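Local coordinates for beta-glucoside phosphorylase BglX (Unidentified, PDB 5VQE), which cleaves beta-glucosides, probably by transferring the glucosyl group to phosphate, as a phosphorylase of glycoside hydrolase family 3, at residues L93-S98 / G107-S112; E135-G140 / M372-S377; Q205-S210 / N481-R486. All coordinates share one frame; numbering follows the deposited sequence.

How the contacts relate
Contacts 1 and 2 adjoin, their centres 12 Å apart, and share the carboxylate of Glu-135, whose OE2 lies 2.6 Å from Thr-108 OG1 in a probable hydrogen bond. Contact 3 stands apart, its centre 23 Å from that of contact 1 and 33 Å from that of contact 2, beyond the centre of the chain from the latter. It is tied directly to the sugar pocket: Gln-205 touches the bound 2-deoxy-2-fluoro-alpha-D-glucopyranose and the His-206 side chain is about 4 Å from it. Contact 1 reaches the pocket at one remove, with the Arg-95 side chain about 11 Å from the sugar, through a salt bridge from Glu-94 to the pocket residue Arg-163.

Contact 1 (L93-S98 / G107-S112)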
loop_
_atom_site.group_PDB
_atom_site.type_symbol
_atom_site.label_atom_id
_atom_site.label_comp_id
_atom_site.label_asym_id
_atom_site.label_seq_id
_atom_site.Cartn_x
_atom_site.Cartn_y
_atom_site.Cartn_z
ATOM N N LEU A 93 5.106 -3.816 2.674
ATOM C CA LEU A 93 5.580 -2.948 3.755
ATOM C C LEU A 93 5.274 -1.497 3.384
ATOM O O LEU A 93 6.131 -0.733 2.945
ATOM C CB LEU A 93 7.060 -3.175 4.013
ATOM C CG LEU A 93 7.412 -4.564 4.535
ATOM C CD1 LEU A 93 8.819 -4.940 4.105
ATOM C CD2 LEU A 93 7.271 -4.623 6.057
ATOM N N GLU A 94 4.016 -1.117 3.602
ATOM C CA GLU A 94 3.464 0.142 3.124
ATOM C C GLU A 94 3.657 1.293 4.108
ATOM O O GLU A 94 3.875 2.431 3.684
ATOM C CB GLU A 94 1.971 -0.055 2.839
ATOM C CG GLU A 94 1.249 1.131 2.254
ATOM C CD GLU A 94 -0.238 0.858 2.128
ATOM O OE1 GLU A 94 -0.993 1.198 3.069
ATOM O OE2 GLU A 94 -0.643 0.265 1.105
ATOM N N ARG A 95 3.584 1.016 5.413
ATOM C CA ARG A 95 3.501 2.051 6.439
ATOM C C ARG A 95 4.570 1.890 7.512
ATOM O O ARG A 95 4.456 2.493 8.593
ATOM C CB ARG A 95 2.114 2.038 7.080
ATOM C CG ARG A 95 1.024 2.068 6.040
ATOM C CD ARG A 95 -0.333 2.325 6.629
ATOM N NE ARG A 95 -1.335 2.319 5.573
ATOM C CZ ARG A 95 -2.569 2.790 5.697
ATOM N NH1 ARG A 95 -2.986 3.314 6.850
ATOM N NH2 ARG A 95 -3.385 2.730 4.653
ATOM N N GLY A 96 5.607 1.110 7.226
ATOM C CA GLY A 96 6.631 0.756 8.190
ATOM C C GLY A 96 6.651 -0.750 8.337
ATOM O O GLY A 96 6.185 -1.456 7.444
ATOM N N GLY A 97 7.168 -1.263 9.450
ATOM C CA GLY A 97 7.099 -2.697 9.685
ATOM C C GLY A 97 5.678 -3.217 9.766
ATOM O O GLY A 97 5.413 -4.366 9.411
ATOM N N SER A 98 4.751 -2.391 10.239
ATOM C CA SER A 98 3.357 -2.773 10.407
ATOM C C SER A 98 2.458 -1.667 9.873
ATOM O O SER A 98 2.907 -0.557 9.579
ATOM C CB SER A 98 3.028 -3.046 11.884
ATOM O OG SER A 98 3.714 -4.200 12.343
ATOM N N GLY A 107 5.668 -5.263 13.798
ATOM C CA GLY A 107 6.608 -4.227 13.421
ATOM C C GLY A 107 6.128 -2.841 13.823
ATOM O O GLY A 107 5.086 -2.662 14.452
ATOM N N THR A 108 6.905 -1.839 13.429
ATOM C CA THR A 108 6.597 -0.449 13.741
ATOM C C THR A 108 5.634 0.129 12.706
ATOM O O THR A 108 5.969 0.219 11.520
ATOM C CB THR A 108 7.865 0.399 13.782
ATOM O OG1 THR A 108 8.801 -0.165 14.709
ATOM C CG2 THR A 108 7.538 1.824 14.202
ATOM N N TYR A 109 4.461 0.557 13.165
ATOM C CA TYR A 109 3.520 1.315 12.341
ATOM C C TYR A 109 3.927 2.784 12.391
ATOM O O TYR A 109 3.721 3.457 13.406
ATOM C CB TYR A 109 2.093 1.108 12.849
ATOM C CG TYR A 109 0.993 1.680 11.964
ATOM C CD1 TYR A 109 1.291 2.394 10.811
ATOM C CD2 TYR A 109 -0.345 1.516 12.297
ATOM C CE1 TYR A 109 0.301 2.912 10.016
ATOM C CE2 TYR A 109 -1.353 2.035 11.497
ATOM C CZ TYR A 109 -1.016 2.732 10.357
ATOM O OH TYR A 109 -1.983 3.269 9.539
ATOM N N VAL A 110 4.517 3.286 11.308
ATOM C CA VAL A 110 5.002 4.661 11.250
ATOM C C VAL A 110 3.856 5.593 10.880
ATOM O O VAL A 110 3.391 6.389 11.703
ATOM C CB VAL A 110 6.161 4.799 10.249
ATOM C CG1 VAL A 110 6.611 6.258 10.126
ATOM C CG2 VAL A 110 7.331 3.905 10.662
ATOM N N ALA A 111 3.397 5.505 9.634
ATOM C CA ALA A 111 2.351 6.385 9.134
ATOM C C ALA A 111 1.873 5.860 7.792
ATOM O O ALA A 111 2.587 5.128 7.100
ATOM C CB ALA A 111 2.845 7.827 8.987
ATOM N N SER A 112 0.647 6.241 7.429
ATOM C CA SER A 112 0.224 6.078 6.048
ATOM C C SER A 112 1.110 6.945 5.156
ATOM O O SER A 112 1.690 7.933 5.614
ATOM C CB SER A 112 -1.243 6.475 5.877
ATOM O OG SER A 112 -1.423 7.868 6.119
#
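Arg-95 carries much of this contact, meeting Tyr-109 and Ser-112 with its side chain and Val-110 with its backbone. Its chain runs extended beside the tyrosine, and NH1 donates to Tyr-109 OH (2.9 Å) almost in the guanidinium plane, which is turned 52° from the ring. The methylene of Ser-112 lies over one guanidinium face, toward its rim. On the same guanidinium, NE donates to Glu-94 OE1 at 2.8 Å in a salt bridge, so that two in-plane partners fix its rotation; the other carboxylate oxygen of Glu-94 pairs with Arg-163 of the sugar pocket. Arg-95 O accepts from Val-110 N (2.8 Å) nearly along the C=O axis, and weakly from Ala-111 N. Gly-96, bridged singly to Tyr-109, brings its CA within 3.4 Å of Thr-108 O in a CH...O contact. Gly-97 follows, with its N 2.8 Å from that same oxygen. Ser-98 N donates to Thr-108 O (3.2 Å), from well above the carbonyl plane, while Ser-98 O receives a CH...O contact from Tyr-109 CA at 3.4 Å. The Ser-98 hydroxyl has its main partner in Met-104 O and is only weakly bonded by Gly-107 N. Both segments belong to the long loop that follows strand 88-91 and folds back on itself, a beta-to-alpha loop of the TIM-barrel domain, at the end of the strands where such barrels hold their active sites.

Contact 2 (E135-G140 / M372-S377); sequences EGSAVG and MERIQS
CG of Glu-135 stands anti to its carbonyl carbon (chi1 -59°) and the chain stays extended beyond it, which carries the carboxylate from the last turn of helix 122-138 to the type II beta turn of Arg-374 to Ser-377. The helix itself ends in a Schellman motif at Gly-140, and the turn leads into helix 378-391. Gln-376 N donates to Glu-135 OE2 (3.1 Å, N-H...O 154°) from above the carboxylate plane. OE2 is also bonded by Thr-108 OG1 and His-380 ND1, so three groups grip one oxygen of a buried acid. On the other flank Arg-374 bends at chi3 (-65°) to bring NH1 back over the helix, 3.6 Å from Ala-138 CB. NH1 donates to Ser-134 O, and its charge is probably favoured by the partial negative charge at the carboxyl-terminal end of the helix. Beside these polar bonds, Ile-375 crosses the Glu-135 side chain, with CG1 4.0 Å from Glu-135 CB. Ala-138 and Val-139 pack on the ends of Met-372 and Ile-375. Crossing Val-139 at about a right angle, Met-372 sets its SD 3.8 Å from Val-139 CG1, while Ile-375 CD1 lies 3.9 Å from that same methyl.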
loop_
_atom_site.group_PDB
_atom_site.type_symbol
_atom_site.label_atom_id
_atom_site.label_comp_id
_atom_site.label_asym_id
_atom_site.label_seq_id
_atom_site.Cartn_x
_atom_site.Cartn_y
_atom_site.Cartn_z
ATOM N N GLU A 135 13.231 -3.206 9.103
ATOM C CA GLU A 135 12.507 -4.242 9.837
ATOM C C GLU A 135 12.223 -5.449 8.951
ATOM O O GLU A 135 12.351 -6.597 9.393
ATOM C CB GLU A 135 11.227 -3.644 10.421
ATOM C CG GLU A 135 11.537 -2.479 11.368
ATOM C CD GLU A 135 10.381 -2.078 12.251
ATOM O OE1 GLU A 135 9.247 -2.537 12.000
ATOM O OE2 GLU A 135 10.616 -1.308 13.212
ATOM N N GLY A 136 11.886 -5.215 7.683
ATOM C CA GLY A 136 11.671 -6.328 6.773
ATOM C C GLY A 136 12.919 -7.166 6.566
ATOM O O GLY A 136 12.870 -8.395 6.618
ATOM N N SER A 137 14.059 -6.514 6.324
ATOM C CA SER A 137 15.270 -7.273 6.023
ATOM C C SER A 137 15.739 -8.081 7.224
ATOM O O SER A 137 16.385 -9.119 7.051
ATOM C CB SER A 137 16.392 -6.348 5.532
ATOM O OG SER A 137 16.785 -5.390 6.503
ATOM N N ALA A 138 15.417 -7.635 8.441
ATOM C CA ALA A 138 15.798 -8.393 9.630
ATOM C C ALA A 138 15.210 -9.797 9.621
ATOM O O ALA A 138 15.808 -10.727 10.178
ATOM C CB ALA A 138 15.350 -7.655 10.888
ATOM N N VAL A 139 14.032 -9.970 9.023
ATOM C CA VAL A 139 13.373 -11.265 9.014
ATOM C C VAL A 139 13.499 -11.970 7.675
ATOM O O VAL A 139 12.916 -13.048 7.499
ATOM C CB VAL A 139 11.888 -11.133 9.417
ATOM C CG1 VAL A 139 11.753 -10.389 10.736
ATOM C CG2 VAL A 139 11.066 -10.451 8.331
ATOM N N GLY A 140 14.221 -11.389 6.717
ATOM C CA GLY A 140 14.495 -12.057 5.459
ATOM C C GLY A 140 13.809 -11.473 4.243
ATOM O O GLY A 140 14.059 -11.952 3.132
ATOM N N MET A 372 17.194 -8.406 14.622
ATOM C CA MET A 372 15.813 -8.313 15.080
ATOM C C MET A 372 15.606 -7.171 16.060
ATOM O O MET A 372 14.468 -6.712 16.224
ATOM C CB MET A 372 15.388 -9.624 15.741
ATOM C CG MET A 372 15.480 -10.834 14.839
ATOM S SD MET A 372 14.223 -10.805 13.565
ATOM C CE MET A 372 12.812 -11.397 14.493
ATOM N N GLU A 373 16.669 -6.713 16.724
ATOM C CA GLU A 373 16.544 -5.613 17.674
ATOM C C GLU A 373 16.179 -4.299 17.002
ATOM O O GLU A 373 15.789 -3.359 17.697
ATOM C CB GLU A 373 17.847 -5.441 18.463
ATOM C CG GLU A 373 18.180 -6.641 19.343
ATOM C CD GLU A 373 19.470 -6.471 20.127
ATOM O OE1 GLU A 373 19.840 -5.318 20.447
ATOM O OE2 GLU A 373 20.119 -7.496 20.423
ATOM N N ARG A 374 16.298 -4.208 15.677
ATOM C CA ARG A 374 15.865 -3.008 14.973
ATOM C C ARG A 374 14.354 -2.875 14.953
ATOM O O ARG A 374 13.843 -1.764 14.764
ATOM C CB ARG A 374 16.380 -3.014 13.533
ATOM C CG ARG A 374 17.873 -3.184 13.404
ATOM C CD ARG A 374 18.342 -2.838 12.009
ATOM N NE ARG A 374 17.824 -3.734 10.972
ATOM C CZ ARG A 374 18.485 -4.761 10.441
ATOM N NH1 ARG A 374 17.917 -5.489 9.478
ATOM N NH2 ARG A 374 19.713 -5.057 10.841
ATOM N N ILE A 375 13.631 -3.982 15.105
ATOM C CA ILE A 375 12.179 -3.952 15.012
ATOM C C ILE A 375 11.613 -3.325 16.276
ATOM O O ILE A 375 11.966 -3.724 17.394
ATOM C CB ILE A 375 11.624 -5.366 14.787
ATOM C CG1 ILE A 375 12.272 -5.988 13.544
ATOM C CG2 ILE A 375 10.120 -5.315 14.627
ATOM C CD1 ILE A 375 11.886 -7.436 13.277
ATOM N N GLN A 376 10.736 -2.332 16.101
ATOM C CA GLN A 376 10.206 -1.522 17.199
ATOM C C GLN A 376 11.328 -0.872 18.002
ATOM O O GLN A 376 11.205 -0.659 19.210
ATOM C CB GLN A 376 9.292 -2.344 18.113
ATOM C CG GLN A 376 7.946 -2.669 17.486
ATOM C CD GLN A 376 6.942 -3.195 18.494
ATOM O OE1 GLN A 376 6.569 -2.498 19.438
ATOM N NE2 GLN A 376 6.502 -4.430 18.302
ATOM N N SER A 377 12.421 -0.529 17.329
ATOM C CA SER A 377 13.524 0.147 17.988
ATOM C C SER A 377 13.131 1.572 18.373
ATOM O O SER A 377 12.179 2.158 17.840
ATOM C CB SER A 377 14.753 0.171 17.080
ATOM O OG SER A 377 14.515 0.968 15.935
#

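Contact 3 (Q205-S210 / N481-R486); sequences QHLMSS and NQTTIR
His-206 and Asn-481 meet around a shared partner, the carboxylate of Asp-204: OD1 bonds the imidazole ND1 of His-206 and OD2 the backbone N of Asn-481. Held by this common partner, His-206 and Asn-481 approach without a direct hydrogen bond. The backbone N of Asn-481 stands obliquely to the imidazole, 4.1 Å from His-206 CG. In Asn-481, CG stands anti to the carbonyl carbon (chi1 -60°), from where the amide is directed at the 205-210 loop. Its OD1 comes to rest 3.7 Å from His-206 CB and 3.4 Å from the CD2 methyl of Leu-207, a carbonyl set against aliphatic carbon. The two loops belong to different parts of the fold: 205-210 follows strand 191-195 of the TIM barrel, and 481-486 leads out of strand 469-475 of the mixed sheet in the second domain. This is the two-domain plan known from family 3 enzymes, in which a loop from the later domain can approach the barrel's sugar site. The pairing resembles the histidine-aspartate pair of family 3 N-acetylglucosaminidases, which probably lies on the equivalent barrel loop. Next to His-206, Gln-205 touches the bound 2-deoxy-2-fluoro-alpha-D-glucopyranose, and its OE1 accepts from His-242 N, which anchors the amide. Farther out, Leu-207 forks over the second loop. Its two methyls divide the work, CD2 lying against Asn-481 while CD1 reaches past the Asn-481 backbone to Thr-483. There the leucine and threonine side chains cross at about a right angle, with Leu-207 CD1 3.5 Å from Thr-483 CG2.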
loop_
_atom_site.group_PDB
_atom_site.type_symbol
_atom_site.label_atom_id
_atom_site.label_comp_id
_atom_site.label_asym_id
_atom_site.label_seq_id
_atom_site.Cartn_x
_atom_site.Cartn_y
_atom_site.Cartn_z
ATOM N N GLN A 205 -10.057 -2.213 -8.265
ATOM C CA GLN A 205 -9.647 -3.295 -9.158
ATOM C C GLN A 205 -9.710 -4.664 -8.494
ATOM O O GLN A 205 -9.630 -5.686 -9.199
ATOM C CB GLN A 205 -8.231 -3.050 -9.693
ATOM C CG GLN A 205 -7.218 -2.606 -8.642
ATOM C CD GLN A 205 -5.805 -3.057 -8.947
ATOM O OE1 GLN A 205 -5.568 -3.897 -9.829
ATOM N NE2 GLN A 205 -4.846 -2.493 -8.214
ATOM N N HIS A 206 -9.834 -4.707 -7.164
ATOM C CA HIS A 206 -10.131 -5.957 -6.475
ATOM C C HIS A 206 -11.476 -6.527 -6.910
ATOM O O HIS A 206 -11.677 -7.746 -6.853
ATOM C CB HIS A 206 -10.131 -5.747 -4.956
ATOM C CG HIS A 206 -8.789 -5.406 -4.382
ATOM N ND1 HIS A 206 -8.230 -4.150 -4.478
ATOM C CD2 HIS A 206 -7.907 -6.154 -3.676
ATOM C CE1 HIS A 206 -7.050 -4.147 -3.882
ATOM N NE2 HIS A 206 -6.827 -5.353 -3.394
ATOM N N LEU A 207 -12.399 -5.670 -7.354
ATOM C CA LEU A 207 -13.781 -6.053 -7.628
ATOM C C LEU A 207 -14.162 -5.959 -9.099
ATOM O O LEU A 207 -15.284 -6.339 -9.459
ATOM C CB LEU A 207 -14.737 -5.177 -6.811
ATOM C CG LEU A 207 -14.627 -5.338 -5.292
ATOM C CD1 LEU A 207 -15.486 -4.312 -4.587
ATOM C CD2 LEU A 207 -15.023 -6.748 -4.857
ATOM N N MET A 208 -13.270 -5.468 -9.955
ATOM C CA MET A 208 -13.558 -5.262 -11.371
ATOM C C MET A 208 -12.269 -4.760 -12.012
ATOM O O MET A 208 -11.282 -4.504 -11.319
ATOM C CB MET A 208 -14.696 -4.265 -11.553
ATOM C CG MET A 208 -14.486 -2.986 -10.749
ATOM S SD MET A 208 -15.578 -1.660 -11.266
ATOM C CE MET A 208 -14.840 -1.306 -12.861
ATOM N N SER A 209 -12.269 -4.641 -13.341
ATOM C CA SER A 209 -11.157 -3.985 -14.029
ATOM C C SER A 209 -11.464 -2.490 -14.104
ATOM O O SER A 209 -12.225 -2.039 -14.963
ATOM C CB SER A 209 -10.928 -4.582 -15.412
ATOM O OG SER A 209 -9.853 -3.913 -16.055
ATOM N N SER A 210 -10.870 -1.718 -13.196
ATOM C CA SER A 210 -11.111 -0.286 -13.161
ATOM C C SER A 210 -10.370 0.393 -14.316
ATOM O O SER A 210 -9.515 -0.202 -14.980
ATOM C CB SER A 210 -10.708 0.287 -11.802
ATOM O OG SER A 210 -9.324 0.145 -11.555
ATOM N N ASN A 481 -11.531 -5.065 -1.397
ATOM C CA ASN A 481 -12.897 -5.519 -1.662
ATOM C C ASN A 481 -13.959 -4.676 -0.967
ATOM O O ASN A 481 -15.092 -5.137 -0.787
ATOM C CB ASN A 481 -13.085 -6.993 -1.282
ATOM C CG ASN A 481 -12.158 -7.915 -2.054
ATOM O OD1 ASN A 481 -12.378 -8.188 -3.235
ATOM N ND2 ASN A 481 -11.115 -8.399 -1.393
ATOM N N GLN A 482 -13.632 -3.449 -0.572
ATOM C CA GLN A 482 -14.629 -2.473 -0.156
ATOM C C GLN A 482 -14.923 -1.557 -1.336
ATOM O O GLN A 482 -13.997 -1.091 -2.008
ATOM C CB GLN A 482 -14.140 -1.658 1.044
ATOM C CG GLN A 482 -13.848 -2.504 2.274
ATOM C CD GLN A 482 -13.148 -1.728 3.380
ATOM O OE1 GLN A 482 -12.440 -0.749 3.124
ATOM N NE2 GLN A 482 -13.345 -2.166 4.622
ATOM N N THR A 483 -16.206 -1.320 -1.603
ATOM C CA THR A 483 -16.571 -0.381 -2.654
ATOM C C THR A 483 -16.681 1.046 -2.133
ATOM O O THR A 483 -16.801 1.974 -2.938
ATOM C CB THR A 483 -17.893 -0.793 -3.337
ATOM O OG1 THR A 483 -19.003 -0.123 -2.728
ATOM C CG2 THR A 483 -18.109 -2.309 -3.280
ATOM N N THR A 484 -16.615 1.241 -0.815
ATOM C CA THR A 484 -16.601 2.577 -0.241
ATOM C C THR A 484 -15.815 2.583 1.065
ATOM O O THR A 484 -15.773 1.587 1.793
ATOM C CB THR A 484 -18.021 3.104 0.019
ATOM O OG1 THR A 484 -17.993 4.535 0.067
ATOM C CG2 THR A 484 -18.593 2.568 1.342
ATOM N N ILE A 485 -15.188 3.723 1.339
ATOM C CA ILE A 485 -14.718 4.084 2.669
ATOM C C ILE A 485 -15.371 5.387 3.115
ATOM O O ILE A 485 -14.815 6.131 3.918
ATOM C CB ILE A 485 -13.181 4.180 2.726
ATOM C CG1 ILE A 485 -12.675 5.198 1.705
ATOM C CG2 ILE A 485 -12.564 2.806 2.503
ATOM C CD1 ILE A 485 -11.180 5.488 1.814
ATOM N N ARG A 486 -16.538 5.678 2.549
ATOM C CA ARG A 486 -17.340 6.811 2.965
ATOM C C ARG A 486 -17.785 6.636 4.409
ATOM O O ARG A 486 -17.859 5.523 4.942
ATOM C CB ARG A 486 -18.567 6.951 2.065
ATOM C CG ARG A 486 -18.249 7.320 0.624
ATOM C CD ARG A 486 -18.107 8.814 0.446
ATOM N NE ARG A 486 -19.317 9.511 0.852
ATOM C CZ ARG A 486 -20.412 9.608 0.107
ATOM N NH1 ARG A 486 -20.456 9.055 -1.097
ATOM N NH2 ARG A 486 -21.465 10.261 0.571
#